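Local atomic coordinates of peptidoglycan synthetase penicillin-binding protein 3 (Bifidobacterium adolescentis, PDB entry 4YE5), a protein that probably binds penicillin and cross-links peptidoglycan strands as a membrane-bound transpeptidase of the cell wall. Residues A266-D269 and Q270-M273; D122-P125 and A126-R129; D222-W225 and Y226-V230; G289-L292 and A293-M297; L384-S387 and D388-D391. All blocks are in the same frame, centred on the assembly; numbering follows the deposited sequence.

Contact 1: residues A266-D269 and Q270-M273; sequences AGSD and QAKM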
# COMPACT_ATOMS: atom_id res chain seq x y z
N ALA A 266 -6.47 -1.89 -11.81
CA ALA A 266 -6.03 -2.84 -10.79
C ALA A 266 -6.02 -4.24 -11.41
O ALA A 266 -6.95 -4.59 -12.13
CB ALA A 266 -6.94 -2.80 -9.57
N GLY A 267 -4.98 -5.02 -11.14
CA GLY A 267 -4.92 -6.39 -11.67
C GLY A 267 -4.43 -6.53 -13.11
O GLY A 267 -4.27 -7.64 -13.59
N SER A 268 -4.17 -5.41 -13.78
CA SER A 268 -3.67 -5.43 -15.16
C SER A 268 -2.16 -5.73 -15.21
O SER A 268 -1.48 -5.70 -14.20
CB SER A 268 -3.91 -4.07 -15.81
OG SER A 268 -3.03 -3.11 -15.25
N ASP A 269 -1.66 -6.02 -16.41
CA ASP A 269 -0.22 -6.24 -16.62
C ASP A 269 0.57 -5.00 -16.18
O ASP A 269 1.63 -5.12 -15.55
CB ASP A 269 0.08 -6.50 -18.10
CG ASP A 269 -0.62 -7.75 -18.63
OD1 ASP A 269 -0.71 -8.75 -17.89
OD2 ASP A 269 -1.09 -7.73 -19.79
N GLN A 270 0.05 -3.83 -16.53
CA GLN A 270 0.65 -2.55 -16.14
C GLN A 270 0.80 -2.46 -14.63
O GLN A 270 1.83 -2.03 -14.11
CB GLN A 270 -0.25 -1.39 -16.56
CG GLN A 270 -0.17 -0.96 -18.00
CD GLN A 270 -1.29 0.01 -18.36
OE1 GLN A 270 -2.27 -0.37 -19.00
NE2 GLN A 270 -1.15 1.27 -17.93
N ALA A 271 -0.27 -2.83 -13.92
CA ALA A 271 -0.27 -2.74 -12.46
C ALA A 271 0.73 -3.72 -11.89
O ALA A 271 1.43 -3.42 -10.93
CB ALA A 271 -1.64 -3.02 -11.92
N LYS A 272 0.82 -4.90 -12.50
CA LYS A 272 1.73 -5.94 -12.02
C LYS A 272 3.19 -5.66 -12.40
O LYS A 272 4.10 -6.24 -11.81
CB LYS A 272 1.27 -7.33 -12.51
CG LYS A 272 -0.15 -7.68 -12.05
CD LYS A 272 -0.57 -9.13 -12.39
CE LYS A 272 -1.07 -9.27 -13.80
NZ LYS A 272 -1.71 -10.63 -14.02
N MSE A 273 3.39 -4.75 -13.35
CA MSE A 273 4.71 -4.43 -13.91
C MSE A 273 5.66 -3.84 -12.86
O MSE A 273 6.86 -4.09 -12.88
CB MSE A 273 4.55 -3.41 -15.05
CG MSE A 273 5.82 -3.09 -15.83
SE MSE A 273 6.26 -4.51 -17.08
CE MSE A 273 4.60 -4.53 -18.13
O HOH W 1 -3.20 -9.57 -16.09

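Contact 2: residues D122-P125 and A126-R129; sequences DVTP and AVKR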
# COMPACT_ATOMS: atom_id res chain seq x y z
N ASP A 122 -16.24 -23.12 -16.63
CA ASP A 122 -17.10 -22.05 -16.12
C ASP A 122 -18.45 -22.52 -15.54
O ASP A 122 -19.50 -21.91 -15.77
CB ASP A 122 -17.32 -21.03 -17.26
CG ASP A 122 -18.05 -19.79 -16.80
OD1 ASP A 122 -17.76 -19.31 -15.69
OD2 ASP A 122 -18.95 -19.33 -17.53
N VAL A 123 -18.44 -23.61 -14.77
CA VAL A 123 -19.67 -24.06 -14.12
C VAL A 123 -19.82 -23.42 -12.73
O VAL A 123 -18.83 -23.01 -12.10
CB VAL A 123 -19.78 -25.61 -14.02
CG1 VAL A 123 -19.29 -26.28 -15.31
CG2 VAL A 123 -19.01 -26.12 -12.84
N THR A 124 -21.06 -23.36 -12.25
CA THR A 124 -21.38 -22.72 -10.98
C THR A 124 -21.10 -23.62 -9.79
O THR A 124 -21.02 -24.84 -9.92
CB THR A 124 -22.86 -22.35 -10.92
OG1 THR A 124 -23.64 -23.55 -11.03
CG2 THR A 124 -23.22 -21.40 -12.07
N PRO A 125 -20.95 -23.01 -8.60
CA PRO A 125 -20.84 -23.76 -7.35
C PRO A 125 -21.98 -24.75 -7.16
O PRO A 125 -21.75 -25.84 -6.65
CB PRO A 125 -20.91 -22.66 -6.28
CG PRO A 125 -20.34 -21.44 -6.97
CD PRO A 125 -20.75 -21.55 -8.40
N ALA A 126 -23.20 -24.37 -7.55
CA ALA A 126 -24.36 -25.26 -7.40
C ALA A 126 -24.19 -26.54 -8.23
O ALA A 126 -24.48 -27.65 -7.76
CB ALA A 126 -25.64 -24.53 -7.79
N VAL A 127 -23.74 -26.38 -9.47
CA VAL A 127 -23.51 -27.54 -10.33
C VAL A 127 -22.38 -28.41 -9.75
O VAL A 127 -22.51 -29.63 -9.70
CB VAL A 127 -23.20 -27.11 -11.78
CG1 VAL A 127 -22.78 -28.32 -12.61
CG2 VAL A 127 -24.44 -26.42 -12.42
N LYS A 128 -21.30 -27.77 -9.31
CA LYS A 128 -20.19 -28.47 -8.66
C LYS A 128 -20.69 -29.34 -7.50
O LYS A 128 -20.32 -30.51 -7.38
CB LYS A 128 -19.12 -27.49 -8.13
CG LYS A 128 -18.23 -28.14 -7.04
CD LYS A 128 -17.42 -27.13 -6.27
CE LYS A 128 -16.86 -27.72 -4.98
NZ LYS A 128 -17.87 -27.65 -3.88
N ARG A 129 -21.56 -28.79 -6.67
CA ARG A 129 -22.17 -29.57 -5.59
C ARG A 129 -23.01 -30.74 -6.10
O ARG A 129 -22.95 -31.85 -5.56
CB ARG A 129 -22.99 -28.67 -4.66
CG ARG A 129 -22.14 -27.74 -3.80
CD ARG A 129 -22.97 -26.98 -2.77
NE ARG A 129 -23.80 -25.95 -3.41
CZ ARG A 129 -23.41 -24.69 -3.59
NH1 ARG A 129 -22.21 -24.30 -3.18
NH2 ARG A 129 -24.22 -23.83 -4.19

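Contact 3: residues D222-W225 and Y226-V230; sequences DVQW and YTEKV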
# COMPACT_ATOMS: atom_id res chain seq x y z
N ASP A 222 -12.94 6.96 -0.67
CA ASP A 222 -13.29 8.34 -1.04
C ASP A 222 -12.10 9.30 -0.95
O ASP A 222 -11.92 10.17 -1.81
CB ASP A 222 -14.46 8.85 -0.19
CG ASP A 222 -15.68 7.92 -0.25
OD1 ASP A 222 -16.28 7.80 -1.35
OD2 ASP A 222 -16.01 7.28 0.78
N VAL A 223 -11.27 9.17 0.08
CA VAL A 223 -10.08 10.02 0.15
C VAL A 223 -9.08 9.64 -0.96
O VAL A 223 -8.46 10.50 -1.59
CB VAL A 223 -9.39 9.92 1.53
CG1 VAL A 223 -8.11 10.78 1.57
CG2 VAL A 223 -10.38 10.32 2.67
N GLN A 224 -8.92 8.34 -1.19
CA GLN A 224 -8.00 7.87 -2.22
C GLN A 224 -8.46 8.38 -3.59
O GLN A 224 -7.66 8.87 -4.39
CB GLN A 224 -7.94 6.33 -2.24
CG GLN A 224 -6.95 5.77 -3.29
CD GLN A 224 -5.49 5.88 -2.86
OE1 GLN A 224 -5.17 5.94 -1.68
NE2 GLN A 224 -4.59 5.85 -3.83
N TRP A 225 -9.75 8.26 -3.86
CA TRP A 225 -10.29 8.70 -5.15
C TRP A 225 -10.07 10.20 -5.33
O TRP A 225 -9.64 10.63 -6.40
CB TRP A 225 -11.78 8.38 -5.30
CG TRP A 225 -12.30 8.74 -6.68
CD1 TRP A 225 -12.35 7.92 -7.78
CD2 TRP A 225 -12.82 10.01 -7.10
NE1 TRP A 225 -12.88 8.60 -8.85
CE2 TRP A 225 -13.17 9.89 -8.46
CE3 TRP A 225 -13.02 11.24 -6.46
CZ2 TRP A 225 -13.70 10.95 -9.20
CZ3 TRP A 225 -13.55 12.30 -7.20
CH2 TRP A 225 -13.89 12.14 -8.55
N TYR A 226 -10.38 10.99 -4.31
CA TYR A 226 -10.22 12.45 -4.46
C TYR A 226 -8.75 12.84 -4.62
O TYR A 226 -8.40 13.76 -5.37
CB TYR A 226 -10.87 13.22 -3.31
CG TYR A 226 -11.04 14.69 -3.62
CD1 TYR A 226 -12.11 15.15 -4.39
CD2 TYR A 226 -10.14 15.61 -3.15
CE1 TYR A 226 -12.25 16.51 -4.68
CE2 TYR A 226 -10.25 16.97 -3.45
CZ TYR A 226 -11.32 17.41 -4.21
OH TYR A 226 -11.43 18.76 -4.48
N THR A 227 -7.87 12.15 -3.91
CA THR A 227 -6.46 12.47 -4.00
C THR A 227 -5.93 12.16 -5.41
O THR A 227 -5.17 12.95 -5.98
CB THR A 227 -5.66 11.70 -2.93
OG1 THR A 227 -6.14 12.06 -1.63
CG2 THR A 227 -4.18 12.05 -3.03
N GLU A 228 -6.35 11.02 -5.97
CA GLU A 228 -5.97 10.68 -7.34
C GLU A 228 -6.54 11.69 -8.34
O GLU A 228 -5.87 12.07 -9.30
CB GLU A 228 -6.39 9.25 -7.69
CG GLU A 228 -5.53 8.21 -6.96
CD GLU A 228 -5.93 6.76 -7.26
OE1 GLU A 228 -6.81 6.54 -8.10
OE2 GLU A 228 -5.31 5.85 -6.66
N LYS A 229 -7.76 12.14 -8.08
CA LYS A 229 -8.40 13.16 -8.89
C LYS A 229 -7.63 14.51 -8.82
O LYS A 229 -7.41 15.18 -9.84
CB LYS A 229 -9.86 13.36 -8.44
CG LYS A 229 -10.66 14.35 -9.31
CD LYS A 229 -10.87 13.79 -10.71
CE LYS A 229 -11.61 14.78 -11.61
NZ LYS A 229 -11.75 14.22 -12.98
N VAL A 230 -7.21 14.90 -7.63
CA VAL A 230 -6.41 16.11 -7.48
C VAL A 230 -5.10 15.99 -8.25
O VAL A 230 -4.65 16.92 -8.92
CB VAL A 230 -6.12 16.43 -6.01
CG1 VAL A 230 -5.01 17.47 -5.89
CG2 VAL A 230 -7.40 16.91 -5.32

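Contact 4: residues G289-L292 and A293-M297; sequences GKVL and AMSGM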
# COMPACT_ATOMS: atom_id res chain seq x y z
N GLY A 289 13.63 18.88 5.16
CA GLY A 289 14.60 18.25 6.05
C GLY A 289 15.15 19.12 7.18
O GLY A 289 15.69 18.58 8.16
N LYS A 290 15.02 20.44 7.07
CA LYS A 290 15.48 21.34 8.13
C LYS A 290 14.67 21.11 9.39
O LYS A 290 15.15 21.39 10.50
CB LYS A 290 15.30 22.82 7.74
CG LYS A 290 16.23 23.35 6.62
CD LYS A 290 15.96 24.87 6.50
CE LYS A 290 16.88 25.54 5.47
NZ LYS A 290 16.66 25.05 4.09
N VAL A 291 13.43 20.64 9.24
CA VAL A 291 12.60 20.35 10.41
C VAL A 291 13.29 19.34 11.32
O VAL A 291 13.29 19.50 12.55
CB VAL A 291 11.19 19.86 10.03
CG1 VAL A 291 10.42 19.39 11.28
CG2 VAL A 291 10.44 21.01 9.34
N LEU A 292 13.89 18.33 10.71
CA LEU A 292 14.55 17.27 11.48
C LEU A 292 15.80 17.76 12.19
O LEU A 292 16.01 17.47 13.38
CB LEU A 292 14.93 16.08 10.59
CG LEU A 292 13.92 15.55 9.56
CD1 LEU A 292 14.31 14.14 9.15
CD2 LEU A 292 12.51 15.59 10.07
N ALA A 293 16.65 18.50 11.48
CA ALA A 293 17.91 18.95 12.08
C ALA A 293 17.68 19.97 13.19
O ALA A 293 18.36 19.95 14.24
CB ALA A 293 18.86 19.53 11.02
N MSE A 294 16.74 20.88 12.96
CA MSE A 294 16.43 21.94 13.93
C MSE A 294 15.78 21.38 15.18
O MSE A 294 16.05 21.85 16.30
CB MSE A 294 15.48 22.98 13.32
CG MSE A 294 15.23 24.19 14.24
SE MSE A 294 14.13 25.60 13.44
CE MSE A 294 15.36 26.14 12.04
N SER A 295 14.89 20.40 15.00
CA SER A 295 14.33 19.70 16.14
C SER A 295 15.46 19.18 17.03
O SER A 295 15.39 19.28 18.28
CB SER A 295 13.44 18.54 15.68
OG SER A 295 12.26 19.04 15.08
N GLY A 296 16.50 18.64 16.40
CA GLY A 296 17.68 18.15 17.11
C GLY A 296 18.39 19.26 17.89
O GLY A 296 18.77 19.08 19.05
N MSE A 297 18.54 20.43 17.26
CA MSE A 297 19.20 21.57 17.89
C MSE A 297 18.48 22.01 19.15
O MSE A 297 19.11 22.33 20.17
CB MSE A 297 19.29 22.75 16.94
CG MSE A 297 20.16 22.49 15.74
SE MSE A 297 20.06 23.99 14.55
CE MSE A 297 20.96 23.17 13.02

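Contact 5: residues L384-S387 and D388-D391; sequences LHPS and DSWD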
# COMPACT_ATOMS: atom_id res chain seq x y z
N LEU A 384 20.89 7.06 3.91
CA LEU A 384 21.50 8.00 4.84
C LEU A 384 22.83 7.40 5.26
O LEU A 384 22.87 6.42 5.99
CB LEU A 384 20.61 8.20 6.07
CG LEU A 384 21.26 9.04 7.17
CD1 LEU A 384 21.51 10.49 6.72
CD2 LEU A 384 20.42 9.00 8.46
N HIS A 385 23.93 7.99 4.77
CA HIS A 385 25.26 7.45 5.04
C HIS A 385 25.71 7.68 6.48
O HIS A 385 25.40 8.72 7.06
CB HIS A 385 26.29 8.06 4.08
CG HIS A 385 26.02 7.77 2.64
ND1 HIS A 385 25.75 8.76 1.72
CD2 HIS A 385 25.94 6.60 1.97
CE1 HIS A 385 25.53 8.21 0.54
NE2 HIS A 385 25.64 6.90 0.67
N PRO A 386 26.45 6.71 7.05
CA PRO A 386 27.02 6.86 8.40
C PRO A 386 27.85 8.14 8.49
O PRO A 386 28.51 8.52 7.52
CB PRO A 386 27.92 5.62 8.56
CG PRO A 386 28.07 5.04 7.17
CD PRO A 386 26.79 5.41 6.45
N SER A 387 27.79 8.81 9.64
CA SER A 387 28.43 10.11 9.78
C SER A 387 29.95 10.08 9.59
O SER A 387 30.53 11.05 9.12
CB SER A 387 28.08 10.77 11.12
OG SER A 387 28.50 9.97 12.21
N ASP A 388 30.60 8.97 9.91
CA ASP A 388 32.04 8.93 9.70
C ASP A 388 32.43 8.86 8.21
O ASP A 388 33.59 9.03 7.87
CB ASP A 388 32.74 7.84 10.53
CG ASP A 388 32.13 6.46 10.35
OD1 ASP A 388 31.38 6.26 9.37
OD2 ASP A 388 32.41 5.58 11.19
N SER A 389 31.45 8.63 7.34
CA SER A 389 31.71 8.64 5.90
C SER A 389 31.48 10.02 5.28
O SER A 389 31.74 10.21 4.10
CB SER A 389 30.83 7.63 5.16
OG SER A 389 29.52 8.14 4.97
N TRP A 390 30.95 10.96 6.06
CA TRP A 390 30.65 12.29 5.55
C TRP A 390 31.95 13.04 5.33
O TRP A 390 32.93 12.81 6.02
CB TRP A 390 29.82 13.09 6.56
CG TRP A 390 28.44 12.54 6.82
CD1 TRP A 390 27.81 11.53 6.15
CD2 TRP A 390 27.53 12.98 7.84
NE1 TRP A 390 26.55 11.31 6.69
CE2 TRP A 390 26.36 12.19 7.73
CE3 TRP A 390 27.60 13.96 8.83
CZ2 TRP A 390 25.27 12.36 8.58
CZ3 TRP A 390 26.51 14.12 9.67
CH2 TRP A 390 25.36 13.32 9.54
N ASP A 391 31.96 13.97 4.37
CA ASP A 391 33.10 14.86 4.22
C ASP A 391 32.73 16.23 4.76
O ASP A 391 31.61 16.40 5.27
CB ASP A 391 33.59 14.93 2.76
CG ASP A 391 32.55 15.50 1.81
OD1 ASP A 391 31.93 16.53 2.13
OD2 ASP A 391 32.36 14.90 0.73

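Contact 1: residues A266-D269 and Q270-M273
S268 meets A271 at the N-cap of helix 269-273, where the serine hydroxyl takes the place of a missing helical acceptor. OG accepts from A271 N at 3.1 Å, with an N-H...O angle of 157°. With chi1 at 72°, OG stands between the backbone N and the carbonyl carbon of its own residue, which turns it back over the first turn. CB of Q270 rests against the same OG at 3.5 Å. The first helical bond runs from K272 N to S268 O at 3.0 Å, and the next, from M273 N to D269 O, is weak. K272 also lays its aliphatic chain along this end of the helix: CG lies 3.2 Å from S268 O, and the bend at chi3 brings CE within 3.6 Å of G267 O. Its ammonium group does not pair directly with D269; a water lies between them, donating to D269 OD1 and, weakly, to G267 O. Further out, S268 OG also bonds to E265 O and K272 NZ to V163 O, which ties the cap to the preceding loop and to strand 162-163. The shared water accepts from K272 NZ at 2.8 Å.

Contact 2: residues D122-P125 and A126-R129
T124 grips the start of helix 125-132 through two acceptors. Its carbonyl O receives K128 N at 3.0 Å in a nearly straight bond, 172° at the hydrogen. Its hydroxyl OG1 receives V127 N at 3.2 Å, the capping bond. A chi1 of 61° sets OG1 between the backbone N and the carbonyl carbon of T124, from where it reaches the amide one turn on. The following carbonyl, that of P125, accepts from R129 N at 3.0 Å.

Around these bonds the side chains close in. V127 CG2 comes up to T124 OG1 at 3.3 Å, the two side chains crossing at about a right angle, while CG1 of the same valine turns to V123 CB at 4.3 Å. R129 folds back over the first turn: its chain bends at chi3, so that the guanidinium lies flat over P125 O, which sits 3.6 Å from the guanidinium plane and over its centre. NH1 then lies beside P125 CB at 3.7 Å. The proline, with no N-H to offer, suits the first turn of a helix, where amides have no acceptor in the preceding turn.

Outside the turn, V123 is bonded through its backbone to Y50 and packs on Y50 and I52 of strand 50-54, while D122 forms a salt bridge with R49. A G1 beta bulge sets D122 and V123 together opposite Y50. The whole is a strand-to-helix junction, in which edge strand 117-123 of a three-stranded antiparallel sheet passes through the single residue T124 into a helix with a threonine N-cap and proline at its first position.

Contact 3: residues D222-W225 and Y226-V230
W225 and K229 both send CG anti to the backbone N (chi1 -175° for each), which carries the indole and the lysine chain side by side along one flank of helix 221-238. These are i to i+4 neighbours on a regular alpha-helix. K229 CB stands over one face of the indole in a CH-pi contact, 4.2 Å from the centroid of the six-membered ring and displaced from the ring centre; CG and CD follow past CH2. On another flank Q224 bends at chi2 (77°) while E228 runs extended, and the two ends meet: NE2 donates to E228 OE2 at 2.9 Å, almost straight at 174°. The bond lies in the amide plane of Q224 but meets the carboxylate oxygen on its anti side and from out of the carboxylate plane, the two flat groups standing nearly perpendicular. This pair is also tied outward, E228 OE2 to M156 N and Q224 OE1 to L258 N of strand 255-260, so it pins the helix to the sheet and to the 155-156 region. Y226 stacks its ring with F545 of helix 535-549, and V223 and T227 pack on that helix too. The T227 hydroxyl turns back to its own helix: V223 O accepts from T227 N at 2.9 Å through one face of the carbonyl plane and from the hydroxyl OG1 at 2.8 Å through the opposite face.

Contact 4: residues G289-L292 and A293-M297
S295 turns its side chain back onto V291, one turn earlier on helix 290-299, the helix whose first residue, K290, is the lysine of a probable SxxK motif, of the kind that carries the nucleophilic serine in penicillin-binding proteins. From the backbone, CB leans toward the preceding turn and lies 3.3 Å from V291 O and 3.6 Å from L292 O. A chi1 of -70° then sets OG beside its own backbone N, and OG donates to V291 O at 2.8 Å. The same carbonyl also accepts S295 N at 3.1 Å, the two donors arriving from opposite faces of its plane. The hydroxyl proton of this buried serine is thereby used within its own helix. S295 also touches M461 of helix 455-470 and F366.

M294, a selenomethionine, starts from the other flank: its CB rests 3.3 Å from K290 O, which also accepts M294 N, and its chain, extended as far as SE and bent at chi3, reaches M461, M347, L335 and L339. V291 likewise packs on M461, M465 and L339, so this part of the helix packs against helices 455-470, 344-350 and 335-340. K290 leads away from the turn that follows it; its NZ is hydrogen-bonded to S287 OG and N344 OD1, as would fit the SxxK lysine beside its serine in this family, though that role is inferred here. At the start of the helix the bond from A293 N to G289 O is weak, whereas a turn later G296 N reaches L292 O at 3.3 Å.

Contact 5: residues L384-S387 and D388-D391
A short 3-10 turn in the surface loop between helices 356-365 and 394-397 brings W390 back over P386 and S387, with NE1 reaching H385. The indole covers the backbone: S387 CA lies over one face, 3.6 Å from the centroid of the five-membered ring and only 11° off its normal, a CH-pi contact, and S387 CB follows 4.0 Å from CE3 of the six-membered ring. With chi1 at -65°, CG of W390 stands beside its own backbone N, and the ring extends back along the chain so that NE1 can donate to H385 O at 2.9 Å. That bond is bent, 133° at the hydrogen; the donor approaches from above the carbonyl plane, and H385 O in turn lies out of the indole plane.

P386 O is held twice by S389. The S389 hydroxyl OG donates in the carbonyl plane at 2.8 Å, while S389 N comes from above that plane at 2.9 Å. The same OG lies against H385 CB at 3.4 Å. One residue on, W390 N donates to S387 O at 3.1 Å, continuing the tight turn.

The tryptophan also touches Y360 and V398, which places the loop against helix 356-365. D391 OD1 accepts from R393 N and T394 N, capping the start of the next helix. Two backbone bonds, each reaching three residues back, mark a 3-10 turn, here with a tryptophan folded over its own backbone.

Along the chain the order is contact 2, 3, 1, 4, 5, and all are local turns or helix segments rather than long-range pairings. Contact 2 belongs to the dimerisation domain and lies about 63 Å, centre to centre, from contacts 4 and 5, on the opposite side of the chain's centre. Contacts 1, 4 and 5 fall in the transpeptidase domain. Contacts 1 and 3, about 20 Å apart between centres, stand after and before strands 242-249 and 255-260 in sequence. Contacts 4 and 5 have centres about 17 Å apart and nearest atoms about 8 Å apart, without touching. The elongated chain thus keeps the probable SxxK lysine of contact 4 far from contact 2.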